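Local atomic coordinates of acetone carboxylase alpha subunit (Xanthobacter autotrophicus Py2, PDB entry 5M45), a protein that forms a subunit of a six-chain enzyme assembly, belongs to the hydantoinase B/oxoprolinase family and binds a manganese ion. Residues 39-44 / 266-271; 101-106 / 367-372; 433-438 / 475-480; 455-460 / 618-623. All coordinates share one frame; numbering follows the deposited sequence.

Contact 1: residues 39-44 / 266-271; sequences GRYAGL and EAVEHG
Tyr-41 and Glu-269 meet through a hydrogen bond that the backbone N of Tyr-41 donates to Glu-269 OE1 at 2.8 Å. The N-H comes from above the carboxylate plane, and the bond is bent, 150° at the hydrogen. Glu-269 runs out with CG opposite its own backbone N and then folds at chi2 (60°), which turns the carboxylate back to this N-H. One helical position earlier, Val-268 lays CG1 over the Tyr-41 ring, a CH-pi contact 3.6 Å from the ring centroid and almost on the normal. Leu-44 rests its CD1 on the helix backbone at Glu-266 N (3.9 Å). Water 1 links the second carboxylate oxygen: it donates to Glu-269 OE2 (2.6 Å) and to Leu-44 O, and accepts from Arg-40 NH2.

Further out, Arg-272 forms a salt bridge with Glu-269 OE2, while the Tyr-41 hydroxyl is held by Asp-100 and Asn-96. The loop after helix 24-38 is thus fastened to helix 257-282, and the Tyr-41 ring meets Tyr-376 of the 3,6,9,12,15-pentaoxaheptadecan-1-ol pocket. With a backbone N-H on one oxygen and water and an arginine on the other, the buried Glu-269 probably remains ionised.

Contact 2: residues 101-106 / 367-372; sequences SLLTST and SEMIND
Asp-372 and Asn-371 turn their polar ends onto the backbone of Ser-101 and Leu-102, while Met-369 and Ile-370 bring apolar groups to the next two residues of the strand. Ser-101 N donates to Asp-372 OD2 at 2.8 Å in a nearly straight bond (173°), coming down from well above the carboxylate plane; the Ser-101 CB-OG arm lies over the same carboxylate, with OG 3.1 Å from Asp-372 CG. The bound 3,6,9,12,15-pentaoxaheptadecan-1-ol is about 4 Å from the Asp-372 side chain. Asn-371 is the donor in its bond: ND2 reaches Leu-102 O at 3.0 Å with the acceptor in the amide's own plane, and ND2 stands above the plane of the Leu-102 carbonyl. A chi1 of 63° places the Asn-371 amide between its backbone N and carbonyl carbon, and from there OD1 also caps Gly-373 N and ND2 makes a second bond, to Ala-267 O. Bent at chi2 and chi3, Met-369 carries CE to Leu-103 CD2 (4.0 Å). The methyls CG2 of Thr-104 and CG2 of Ile-370 touch at 4.0 Å, and water 2 joins Thr-104 N to Ile-370 O. Strand 101-104, outermost in its antiparallel sheet within the chain, pairs with strand 90-95, and the loop leading into helix 373-376 packs against it, with Asp-372 on Val-112 of helix 111-124 and Met-369 on helices 54-75 and 257-282.

Contact 3: residues 433-438 / 475-480; sequences ANTSNW and AAAIWN
The indole of Trp-479 has the methyl of Ala-477 over the centre of one face, 3.5 Å above the plane, and the hydroxyl of Thr-435 at its edge. There NE1 donates to Thr-435 OG1 at 3.1 Å, with the oxygen close to the ring plane and the bond fairly straight (161°). A chi1 of 67° puts OG1 of Thr-435 between the backbone N and the carbonyl carbon, facing the indole N-H, and leaves CG2 to pack on Ala-477 CB (3.8 Å). The second indole, Trp-438, comes from the opposite direction. Its rim atom CH2 lies 3.5 Å from Trp-479 CZ2, and the latter sits at the edge of the Trp-438 ring, near its plane. The two planes are inclined by 30°, but the six-membered rings are slid apart, their centroids 5.9 Å from one another, and they barely overlap.

Both segments lack regular helix or strand and contain tight turns. Residues 477-480 form a type I beta turn, Thr-435 is the centre of an inverse gamma turn, and the peptide bond between Ser-436 and Asn-437 is cis. Ala-475 and Ala-476 both face Asn-461 in a classic beta bulge. Trp-438 NE1 folds back on Thr-435 O in a weak, strongly bent bond.

Away from the rings, water 3 accepts from Ile-478 N and donates to Ala-433 O (2.8 Å). Phe-456 meets Trp-438 edge-to-face, and Trp-401 meets Trp-479. The manganese ion, held by His-150, Asp-153 and His-175, lies about 7 Å from the Trp-438 side chain.

Contact 4: residues 455-460 / 618-623; sequences SFECAA and YLNYMR
The 3-10 turn at 457-459 meets the end of strand 617-621 with Cys-458 and Met-622 as the nearest pair, their CA atoms 5.7 Å apart. Met-622 is bent at chi2 (53°) and chi3 (64°), and curls against the turn: CG rests on Cys-458 CB at 3.7 Å, while CE passes beside the carboxylate of Glu-457, 3.6 Å from OE1. Two residues back on the strand, Asn-620 sends ND2 to Glu-457 OE1 at 3.0 Å. The bond is nearly straight (166°) and uses the anti lone pair of the oxygen, with the amide and carboxylate almost coplanar. Water 4 accepts from the same ND2 and donates to Ser-455 O (2.8 Å), and Asn-620 OD1 in turn receives Asn-437 ND2, so that the amide is held at both ends. On the turn side, Ser-455 OG accepts from Glu-457 N in an ST turn.

Glu-457 has further partners in the sheet that contains strand 617-621: OE1 also meets Arg-524 and Ser-522, and OE2 meets Arg-502 and Tyr-499. With two arginines and three neutral donors around it, this buried carboxylate is probably ionised and its rotation fixed.

All four contacts are buried, but the centre of contact 1 lies about 28 Å from that of the chain, the centre of contact 3 about 7 Å. They fall into two pairs. Contacts 1 and 2 are joined by Asn-371 of contact 2, whose ND2 probably hydrogen-bonds to Ala-267 O of contact 1 as well as to the strand; both lie near the bound ligand, contact 2 closer. Contacts 3 and 4, 9 Å apart between centres, are tied by Asn-437, which pairs with Asn-620 and Tyr-621. In contacts 1 and 2, carboxylates take backbone N-H groups; in contact 4 one meets a side-chain amide and arginines; contact 3, near the manganese ion, relies on indoles and a hydroxyl. In each, a water bridges the two segments.

Contact 1: residues 39-44 / 266-271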
loop_
_atom_site.group_PDB
_atom_site.type_symbol
_atom_site.label_atom_id
_atom_site.label_comp_id
_atom_site.label_asym_id
_atom_site.label_seq_id
_atom_site.Cartn_x
_atom_site.Cartn_y
_atom_site.Cartn_z
ATOM N N GLY A 39 16.435 -18.776 34.960
ATOM C CA GLY A 39 17.576 -18.325 34.184
ATOM C C GLY A 39 18.038 -19.263 33.073
ATOM O O GLY A 39 19.018 -18.963 32.410
ATOM N N ARG A 40 17.338 -20.374 32.834
ATOM C CA ARG A 40 17.661 -21.282 31.725
ATOM C C ARG A 40 16.506 -21.335 30.740
ATOM O O ARG A 40 15.366 -21.287 31.173
ATOM C CB ARG A 40 17.923 -22.672 32.272
ATOM C CG ARG A 40 19.211 -22.700 33.088
ATOM C CD ARG A 40 19.069 -23.581 34.256
ATOM N NE ARG A 40 20.213 -23.521 35.155
ATOM C CZ ARG A 40 21.385 -24.141 34.975
ATOM N NH1 ARG A 40 22.306 -24.005 35.925
ATOM N NH2 ARG A 40 21.671 -24.882 33.878
ATOM N N TYR A 41 16.781 -21.437 29.442
ATOM C CA TYR A 41 15.680 -21.497 28.468
ATOM C C TYR A 41 14.711 -22.668 28.788
ATOM O O TYR A 41 15.138 -23.811 28.988
ATOM C CB TYR A 41 16.174 -21.620 27.023
ATOM C CG TYR A 41 15.039 -21.751 26.016
ATOM C CD1 TYR A 41 14.291 -20.629 25.628
ATOM C CD2 TYR A 41 14.658 -22.987 25.500
ATOM C CE1 TYR A 41 13.231 -20.749 24.733
ATOM C CE2 TYR A 41 13.611 -23.102 24.593
ATOM C CZ TYR A 41 12.912 -21.991 24.205
ATOM O OH TYR A 41 11.889 -22.100 23.294
ATOM N N ALA A 42 13.422 -22.333 28.868
ATOM C CA ALA A 42 12.359 -23.300 29.124
ATOM C C ALA A 42 12.464 -24.035 30.485
ATOM O O ALA A 42 11.833 -25.088 30.665
ATOM C CB ALA A 42 12.296 -24.319 27.991
ATOM N N GLY A 43 13.257 -23.516 31.424
ATOM C CA GLY A 43 13.522 -24.218 32.693
ATOM C C GLY A 43 14.371 -25.474 32.628
ATOM O O GLY A 43 14.422 -26.235 33.596
ATOM N N LEU A 44 15.088 -25.670 31.520
ATOM C CA LEU A 44 15.915 -26.860 31.315
ATOM C C LEU A 44 17.220 -26.796 32.109
ATOM O O LEU A 44 18.247 -26.292 31.619
ATOM C CB LEU A 44 16.211 -27.050 29.828
ATOM C CG LEU A 44 15.023 -27.441 28.955
ATOM C CD1 LEU A 44 15.279 -27.202 27.468
ATOM C CD2 LEU A 44 14.630 -28.894 29.200
ATOM N N GLU A 266 15.949 -28.321 23.776
ATOM C CA GLU A 266 17.324 -28.454 24.267
ATOM C C GLU A 266 18.325 -27.674 23.396
ATOM O O GLU A 266 19.269 -27.095 23.940
ATOM C CB GLU A 266 17.769 -29.914 24.381
ATOM C CG GLU A 266 17.030 -30.743 25.442
ATOM C CD GLU A 266 17.607 -32.147 25.638
ATOM O OE1 GLU A 266 18.822 -32.363 25.321
ATOM O OE2 GLU A 266 16.829 -33.054 26.118
ATOM N N ALA A 267 18.117 -27.652 22.068
ATOM C CA ALA A 267 19.060 -26.976 21.153
ATOM C C ALA A 267 19.169 -25.458 21.464
ATOM O O ALA A 267 20.245 -24.876 21.336
ATOM C CB ALA A 267 18.693 -27.218 19.679
ATOM N N VAL A 268 18.075 -24.850 21.934
ATOM C CA VAL A 268 18.055 -23.445 22.282
ATOM C C VAL A 268 18.863 -23.201 23.571
ATOM O O VAL A 268 19.755 -22.305 23.625
ATOM C CB VAL A 268 16.589 -22.922 22.434
ATOM C CG1 VAL A 268 16.587 -21.417 22.702
ATOM C CG2 VAL A 268 15.732 -23.222 21.212
ATOM N N GLU A 269 18.594 -23.985 24.607
ATOM C CA GLU A 269 19.358 -23.844 25.870
ATOM C C GLU A 269 20.861 -24.137 25.651
ATOM O O GLU A 269 21.715 -23.479 26.241
ATOM C CB GLU A 269 18.774 -24.730 26.986
ATOM C CG GLU A 269 19.597 -24.863 28.271
ATOM C CD GLU A 269 19.877 -23.557 29.012
ATOM O OE1 GLU A 269 19.298 -22.485 28.667
ATOM O OE2 GLU A 269 20.702 -23.612 29.987
ATOM N N HIS A 270 21.164 -25.114 24.798
ATOM C CA HIS A 270 22.566 -25.404 24.409
ATOM C C HIS A 270 23.245 -24.138 23.809
ATOM O O HIS A 270 24.397 -23.805 24.132
ATOM C CB HIS A 270 22.551 -26.578 23.428
ATOM C CG HIS A 270 23.902 -27.097 23.028
ATOM N ND1 HIS A 270 24.043 -28.109 22.105
ATOM C CD2 HIS A 270 25.155 -26.753 23.398
ATOM C CE1 HIS A 270 25.320 -28.381 21.941
ATOM N NE2 HIS A 270 26.019 -27.579 22.710
ATOM N N GLY A 271 22.530 -23.455 22.925
ATOM C CA GLY A 271 22.946 -22.123 22.419
ATOM C C GLY A 271 23.259 -21.076 23.468
ATOM O O GLY A 271 24.276 -20.386 23.372
HETATM O O HOH W 1 20.975 -25.803 31.399
#

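Contact 2: residues 101-106 / 367-372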
loop_
_atom_site.group_PDB
_atom_site.type_symbol
_atom_site.label_atom_id
_atom_site.label_comp_id
_atom_site.label_asym_id
_atom_site.label_seq_id
_atom_site.Cartn_x
_atom_site.Cartn_y
_atom_site.Cartn_z
ATOM N N SER A 101 14.059 -20.197 17.327
ATOM C CA SER A 101 14.830 -20.902 16.289
ATOM C C SER A 101 15.720 -21.964 16.905
ATOM O O SER A 101 16.289 -21.741 17.992
ATOM C CB SER A 101 15.682 -19.930 15.457
ATOM O OG SER A 101 16.680 -19.311 16.256
ATOM N N LEU A 102 15.795 -23.118 16.241
ATOM C CA LEU A 102 16.689 -24.226 16.595
ATOM C C LEU A 102 17.968 -24.256 15.737
ATOM O O LEU A 102 19.032 -24.551 16.236
ATOM C CB LEU A 102 16.044 -25.582 16.261
ATOM C CG LEU A 102 14.872 -26.367 16.704
ATOM C CD1 LEU A 102 13.542 -25.710 16.467
ATOM C CD2 LEU A 102 14.940 -27.699 15.939
ATOM N N LEU A 103 17.807 -24.095 14.421
ATOM C CA LEU A 103 18.894 -24.165 13.420
ATOM C C LEU A 103 18.557 -23.238 12.238
ATOM O O LEU A 103 17.359 -22.978 11.927
ATOM C CB LEU A 103 19.029 -25.598 12.876
ATOM C CG LEU A 103 19.520 -26.650 13.876
ATOM C CD1 LEU A 103 19.389 -28.061 13.390
ATOM C CD2 LEU A 103 20.981 -26.432 14.242
ATOM N N THR A 104 19.591 -22.828 11.506
ATOM C CA THR A 104 19.410 -21.941 10.348
ATOM C C THR A 104 20.462 -22.179 9.274
ATOM O O THR A 104 21.568 -22.592 9.571
ATOM C CB THR A 104 19.411 -20.446 10.817
ATOM O OG1 THR A 104 19.102 -19.565 9.750
ATOM C CG2 THR A 104 20.732 -20.062 11.418
ATOM N N SER A 105 20.121 -21.884 8.019
ATOM C CA SER A 105 21.154 -21.671 6.973
ATOM C C SER A 105 21.972 -20.413 7.321
ATOM O O SER A 105 21.570 -19.658 8.195
ATOM C CB SER A 105 20.506 -21.481 5.579
ATOM O OG SER A 105 19.842 -20.224 5.464
ATOM N N THR A 106 23.066 -20.171 6.599
ATOM C CA THR A 106 23.747 -18.883 6.616
ATOM C C THR A 106 22.994 -17.922 5.670
ATOM O O THR A 106 21.857 -18.200 5.306
ATOM C CB THR A 106 25.279 -19.003 6.329
ATOM O OG1 THR A 106 25.500 -19.484 4.995
ATOM C CG2 THR A 106 25.942 -19.972 7.284
ATOM N N SER A 367 31.376 -20.998 16.301
ATOM C CA SER A 367 31.420 -22.476 16.407
ATOM C C SER A 367 30.496 -23.072 17.492
ATOM O O SER A 367 30.621 -24.248 17.816
ATOM C CB SER A 367 32.890 -22.986 16.528
ATOM O OG SER A 367 33.454 -22.465 17.669
ATOM N N GLU A 368 29.531 -22.294 17.993
ATOM C CA GLU A 368 28.499 -22.812 18.878
ATOM C C GLU A 368 27.199 -23.000 18.088
ATOM O O GLU A 368 27.150 -22.817 16.854
ATOM C CB GLU A 368 28.269 -21.864 20.060
ATOM C CG GLU A 368 29.512 -21.305 20.745
ATOM C CD GLU A 368 30.530 -22.324 21.150
ATOM O OE1 GLU A 368 30.181 -23.248 21.892
ATOM O OE2 GLU A 368 31.723 -22.141 20.746
ATOM N N MET A 369 26.135 -23.372 18.786
ATOM C CA MET A 369 24.806 -23.446 18.156
ATOM C C MET A 369 24.389 -22.041 17.721
ATOM O O MET A 369 24.408 -21.090 18.532
ATOM C CB MET A 369 23.758 -24.018 19.113
ATOM C CG MET A 369 23.967 -25.469 19.557
ATOM S SD MET A 369 23.767 -26.611 18.166
ATOM C CE MET A 369 21.994 -26.758 18.121
ATOM N N ILE A 370 24.006 -21.908 16.446
ATOM C CA ILE A 370 23.570 -20.625 15.874
ATOM C C ILE A 370 22.016 -20.661 15.832
ATOM O O ILE A 370 21.406 -21.221 14.904
ATOM C CB ILE A 370 24.168 -20.431 14.472
ATOM C CG1 ILE A 370 25.701 -20.574 14.494
ATOM C CG2 ILE A 370 23.719 -19.118 13.846
ATOM C CD1 ILE A 370 26.417 -19.560 15.319
ATOM N N ASN A 371 21.415 -20.081 16.875
ATOM C CA ASN A 371 19.981 -20.056 17.078
ATOM C C ASN A 371 19.626 -18.990 18.141
ATOM O O ASN A 371 20.504 -18.207 18.523
ATOM C CB ASN A 371 19.448 -21.467 17.400
ATOM C CG ASN A 371 19.998 -22.053 18.703
ATOM O OD1 ASN A 371 20.378 -21.330 19.624
ATOM N ND2 ASN A 371 20.013 -23.384 18.796
ATOM N N ASP A 372 18.378 -18.963 18.623
ATOM C CA ASP A 372 17.927 -17.927 19.561
ATOM C C ASP A 372 18.490 -18.020 20.987
ATOM O O ASP A 372 18.294 -17.086 21.776
ATOM C CB ASP A 372 16.375 -17.874 19.605
ATOM C CG ASP A 372 15.780 -17.257 18.356
ATOM O OD1 ASP A 372 16.501 -16.485 17.637
ATOM O OD2 ASP A 372 14.590 -17.528 18.011
HETATM O O HOH W 2 22.297 -23.076 12.874
#

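Contact 3: residues 433-438 / 475-480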
loop_
_atom_site.group_PDB
_atom_site.type_symbol
_atom_site.label_atom_id
_atom_site.label_comp_id
_atom_site.label_asym_id
_atom_site.label_seq_id
_atom_site.Cartn_x
_atom_site.Cartn_y
_atom_site.Cartn_z
ATOM N N ALA A 433 32.253 -1.601 8.103
ATOM C CA ALA A 433 32.009 -0.471 7.226
ATOM C C ALA A 433 30.552 -0.070 7.232
ATOM O O ALA A 433 29.673 -0.897 7.510
ATOM C CB ALA A 433 32.406 -0.826 5.803
ATOM N N ASN A 434 30.293 1.168 6.878
ATOM C CA ASN A 434 28.955 1.560 6.454
ATOM C C ASN A 434 28.639 0.849 5.111
ATOM O O ASN A 434 29.437 0.933 4.152
ATOM C CB ASN A 434 28.847 3.088 6.300
ATOM C CG ASN A 434 27.410 3.565 6.209
ATOM O OD1 ASN A 434 26.758 3.443 5.159
ATOM N ND2 ASN A 434 26.905 4.125 7.302
ATOM N N THR A 435 27.519 0.132 5.060
ATOM C CA THR A 435 27.168 -0.683 3.884
ATOM C C THR A 435 26.394 0.179 2.852
ATOM O O THR A 435 25.148 0.229 2.874
ATOM C CB THR A 435 26.351 -1.931 4.300
ATOM O OG1 THR A 435 25.064 -1.539 4.809
ATOM C CG2 THR A 435 27.087 -2.726 5.296
ATOM N N SER A 436 27.146 0.888 2.022
ATOM C CA SER A 436 26.600 1.841 1.001
ATOM C C SER A 436 27.745 2.177 0.033
ATOM O O SER A 436 28.884 1.770 0.307
ATOM C CB SER A 436 26.047 3.092 1.700
ATOM O OG SER A 436 27.088 3.892 2.294
ATOM N N ASN A 437 27.550 2.872 -1.093
ATOM C CA ASN A 437 26.288 3.387 -1.686
ATOM C C ASN A 437 25.376 2.300 -2.244
ATOM O O ASN A 437 25.861 1.279 -2.696
ATOM C CB ASN A 437 26.657 4.309 -2.854
ATOM C CG ASN A 437 25.426 4.933 -3.541
ATOM O OD1 ASN A 437 24.723 5.779 -2.954
ATOM N ND2 ASN A 437 25.208 4.562 -4.801
ATOM N N TRP A 438 24.066 2.572 -2.244
ATOM C CA TRP A 438 23.046 1.769 -2.933
ATOM C C TRP A 438 22.583 2.451 -4.242
ATOM O O TRP A 438 21.823 3.456 -4.222
ATOM C CB TRP A 438 21.847 1.523 -1.997
ATOM C CG TRP A 438 22.174 0.744 -0.771
ATOM C CD1 TRP A 438 22.502 1.266 0.468
ATOM C CD2 TRP A 438 22.228 -0.688 -0.624
ATOM N NE1 TRP A 438 22.752 0.262 1.357
ATOM C CE2 TRP A 438 22.622 -0.951 0.723
ATOM C CE3 TRP A 438 22.041 -1.760 -1.492
ATOM C CZ2 TRP A 438 22.781 -2.247 1.227
ATOM C CZ3 TRP A 438 22.194 -3.088 -0.993
ATOM C CH2 TRP A 438 22.545 -3.307 0.381
ATOM N N ALA A 475 34.991 -6.942 0.493
ATOM C CA ALA A 475 34.878 -8.319 1.008
ATOM C C ALA A 475 33.588 -8.762 1.710
ATOM O O ALA A 475 33.301 -9.992 1.720
ATOM C CB ALA A 475 36.050 -8.574 1.952
ATOM N N ALA A 476 32.886 -7.849 2.388
ATOM C CA ALA A 476 31.785 -8.242 3.288
ATOM C C ALA A 476 30.864 -7.067 3.684
ATOM O O ALA A 476 31.129 -5.882 3.351
ATOM C CB ALA A 476 32.360 -8.875 4.546
ATOM N N ALA A 477 29.777 -7.437 4.356
ATOM C CA ALA A 477 28.854 -6.500 4.982
ATOM C C ALA A 477 28.493 -7.049 6.353
ATOM O O ALA A 477 28.462 -8.258 6.544
ATOM C CB ALA A 477 27.607 -6.342 4.125
ATOM N N ILE A 478 28.199 -6.185 7.306
ATOM C CA ILE A 478 27.753 -6.652 8.660
ATOM C C ILE A 478 26.536 -7.612 8.606
ATOM O O ILE A 478 26.485 -8.559 9.369
ATOM C CB ILE A 478 27.501 -5.468 9.615
ATOM C CG1 ILE A 478 27.205 -5.936 11.058
ATOM C CG2 ILE A 478 26.362 -4.579 9.147
ATOM C CD1 ILE A 478 28.337 -6.719 11.691
ATOM N N TRP A 479 25.603 -7.374 7.679
ATOM C CA TRP A 479 24.400 -8.210 7.534
ATOM C C TRP A 479 24.597 -9.527 6.744
ATOM O O TRP A 479 23.655 -10.321 6.613
ATOM C CB TRP A 479 23.185 -7.387 6.968
ATOM C CG TRP A 479 23.521 -6.387 5.918
ATOM C CD1 TRP A 479 23.638 -5.031 6.091
ATOM C CD2 TRP A 479 23.852 -6.635 4.551
ATOM N NE1 TRP A 479 23.997 -4.423 4.927
ATOM C CE2 TRP A 479 24.128 -5.374 3.949
ATOM C CE3 TRP A 479 23.898 -7.791 3.760
ATOM C CZ2 TRP A 479 24.484 -5.243 2.616
ATOM C CZ3 TRP A 479 24.261 -7.666 2.420
ATOM C CH2 TRP A 479 24.535 -6.396 1.861
ATOM N N ASN A 480 25.786 -9.757 6.174
ATOM C CA ASN A 480 26.154 -11.028 5.542
ATOM C C ASN A 480 27.679 -11.076 5.333
ATOM O O ASN A 480 28.223 -10.378 4.398
ATOM C CB ASN A 480 25.427 -11.255 4.178
ATOM C CG ASN A 480 25.696 -12.661 3.594
ATOM O OD1 ASN A 480 26.564 -13.438 4.093
ATOM N ND2 ASN A 480 24.957 -13.007 2.530
HETATM O O HOH W 3 29.755 -3.658 6.853
#

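Contact 4: residues 455-460 / 618-623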
loop_
_atom_site.group_PDB
_atom_site.type_symbol
_atom_site.label_atom_id
_atom_site.label_comp_id
_atom_site.label_asym_id
_atom_site.label_seq_id
_atom_site.Cartn_x
_atom_site.Cartn_y
_atom_site.Cartn_z
ATOM N N SER A 455 21.470 -2.149 -6.772
ATOM C CA SER A 455 22.709 -2.906 -6.859
ATOM C C SER A 455 23.176 -3.397 -5.490
ATOM O O SER A 455 23.249 -2.588 -4.506
ATOM C CB SER A 455 23.846 -2.060 -7.456
ATOM O OG SER A 455 25.041 -2.806 -7.458
ATOM N N PHE A 456 23.550 -4.683 -5.439
ATOM C CA PHE A 456 24.175 -5.288 -4.244
ATOM C C PHE A 456 25.728 -5.358 -4.344
ATOM O O PHE A 456 26.367 -6.174 -3.670
ATOM C CB PHE A 456 23.524 -6.653 -3.900
ATOM C CG PHE A 456 22.399 -6.547 -2.883
ATOM C CD1 PHE A 456 21.176 -5.996 -3.228
ATOM C CD2 PHE A 456 22.559 -7.030 -1.574
ATOM C CE1 PHE A 456 20.153 -5.890 -2.302
ATOM C CE2 PHE A 456 21.561 -6.914 -0.659
ATOM C CZ PHE A 456 20.340 -6.365 -1.011
ATOM N N GLU A 457 26.331 -4.426 -5.088
ATOM C CA GLU A 457 27.785 -4.228 -5.038
ATOM C C GLU A 457 28.211 -3.896 -3.593
ATOM O O GLU A 457 29.300 -4.291 -3.225
ATOM C CB GLU A 457 28.274 -3.137 -6.032
ATOM C CG GLU A 457 28.355 -3.657 -7.467
ATOM C CD GLU A 457 29.037 -2.724 -8.456
ATOM O OE1 GLU A 457 28.985 -1.473 -8.326
ATOM O OE2 GLU A 457 29.652 -3.287 -9.406
ATOM N N CYS A 458 27.347 -3.249 -2.781
ATOM C CA CYS A 458 27.694 -2.924 -1.398
ATOM C C CYS A 458 27.386 -4.064 -0.393
ATOM O O CYS A 458 27.280 -3.823 0.833
ATOM C CB CYS A 458 27.102 -1.581 -0.939
ATOM S SG CYS A 458 25.307 -1.438 -1.212
ATOM N N ALA A 459 27.282 -5.291 -0.912
ATOM C CA ALA A 459 27.576 -6.492 -0.165
ATOM C C ALA A 459 29.065 -6.713 0.057
ATOM O O ALA A 459 29.428 -7.586 0.874
ATOM C CB ALA A 459 26.957 -7.744 -0.854
ATOM N N ALA A 460 29.920 -5.960 -0.661
ATOM C CA ALA A 460 31.369 -6.196 -0.717
ATOM C C ALA A 460 32.131 -4.922 -0.355
ATOM O O ALA A 460 32.716 -4.261 -1.210
ATOM C CB ALA A 460 31.741 -6.690 -2.110
ATOM N N TYR A 618 27.044 7.702 -13.818
ATOM C CA TYR A 618 26.765 7.552 -12.370
ATOM C C TYR A 618 27.934 6.777 -11.749
ATOM O O TYR A 618 28.282 5.690 -12.247
ATOM C CB TYR A 618 25.434 6.777 -12.203
ATOM C CG TYR A 618 24.895 6.535 -10.783
ATOM C CD1 TYR A 618 25.544 5.676 -9.875
ATOM C CD2 TYR A 618 23.675 7.113 -10.367
ATOM C CE1 TYR A 618 25.040 5.442 -8.605
ATOM C CE2 TYR A 618 23.171 6.882 -9.093
ATOM C CZ TYR A 618 23.848 6.035 -8.217
ATOM O OH TYR A 618 23.347 5.769 -6.939
ATOM N N LEU A 619 28.545 7.340 -10.681
ATOM C CA LEU A 619 29.620 6.639 -9.922
ATOM C C LEU A 619 29.044 5.896 -8.717
ATOM O O LEU A 619 28.490 6.532 -7.835
ATOM C CB LEU A 619 30.711 7.624 -9.464
ATOM C CG LEU A 619 31.867 7.031 -8.644
ATOM C CD1 LEU A 619 32.709 6.119 -9.511
ATOM C CD2 LEU A 619 32.760 8.114 -8.028
ATOM N N ASN A 620 29.177 4.573 -8.682
ATOM C CA ASN A 620 28.851 3.745 -7.505
ATOM C C ASN A 620 30.095 3.508 -6.640
ATOM O O ASN A 620 31.049 2.843 -7.072
ATOM C CB ASN A 620 28.256 2.380 -7.932
ATOM C CG ASN A 620 27.321 1.786 -6.879
ATOM O OD1 ASN A 620 26.701 2.510 -6.130
ATOM N ND2 ASN A 620 27.227 0.455 -6.826
ATOM N N TYR A 621 30.107 4.062 -5.430
ATOM C CA TYR A 621 31.286 4.036 -4.527
ATOM C C TYR A 621 30.922 3.243 -3.263
ATOM O O TYR A 621 30.030 3.651 -2.486
ATOM C CB TYR A 621 31.730 5.511 -4.231
ATOM C CG TYR A 621 32.579 5.802 -2.974
ATOM C CD1 TYR A 621 33.422 4.847 -2.384
ATOM C CD2 TYR A 621 32.564 7.088 -2.407
ATOM C CE1 TYR A 621 34.176 5.143 -1.232
ATOM C CE2 TYR A 621 33.333 7.394 -1.263
ATOM C CZ TYR A 621 34.111 6.412 -0.677
ATOM O OH TYR A 621 34.828 6.721 0.460
ATOM N N MET A 622 31.620 2.124 -3.060
ATOM C CA MET A 622 31.456 1.278 -1.860
ATOM C C MET A 622 32.498 1.614 -0.789
ATOM O O MET A 622 33.689 1.761 -1.093
ATOM C CB MET A 622 31.558 -0.219 -2.222
ATOM C CG MET A 622 30.257 -0.840 -2.716
ATOM S SD MET A 622 29.385 -0.043 -4.095
ATOM C CE MET A 622 30.587 -0.246 -5.403
ATOM N N ARG A 623 32.058 1.703 0.461
ATOM C CA ARG A 623 32.943 2.199 1.540
ATOM C C ARG A 623 33.983 1.197 2.061
ATOM O O ARG A 623 33.809 -0.028 1.983
ATOM C CB ARG A 623 32.112 2.660 2.753
ATOM C CG ARG A 623 30.885 3.547 2.496
ATOM C CD ARG A 623 31.191 4.828 1.731
ATOM N NE ARG A 623 29.987 5.693 1.690
ATOM C CZ ARG A 623 29.308 6.070 0.607
ATOM N NH1 ARG A 623 29.657 5.727 -0.629
ATOM N NH2 ARG A 623 28.251 6.859 0.764
HETATM O O HOH W 4 25.114 -0.478 -4.762
#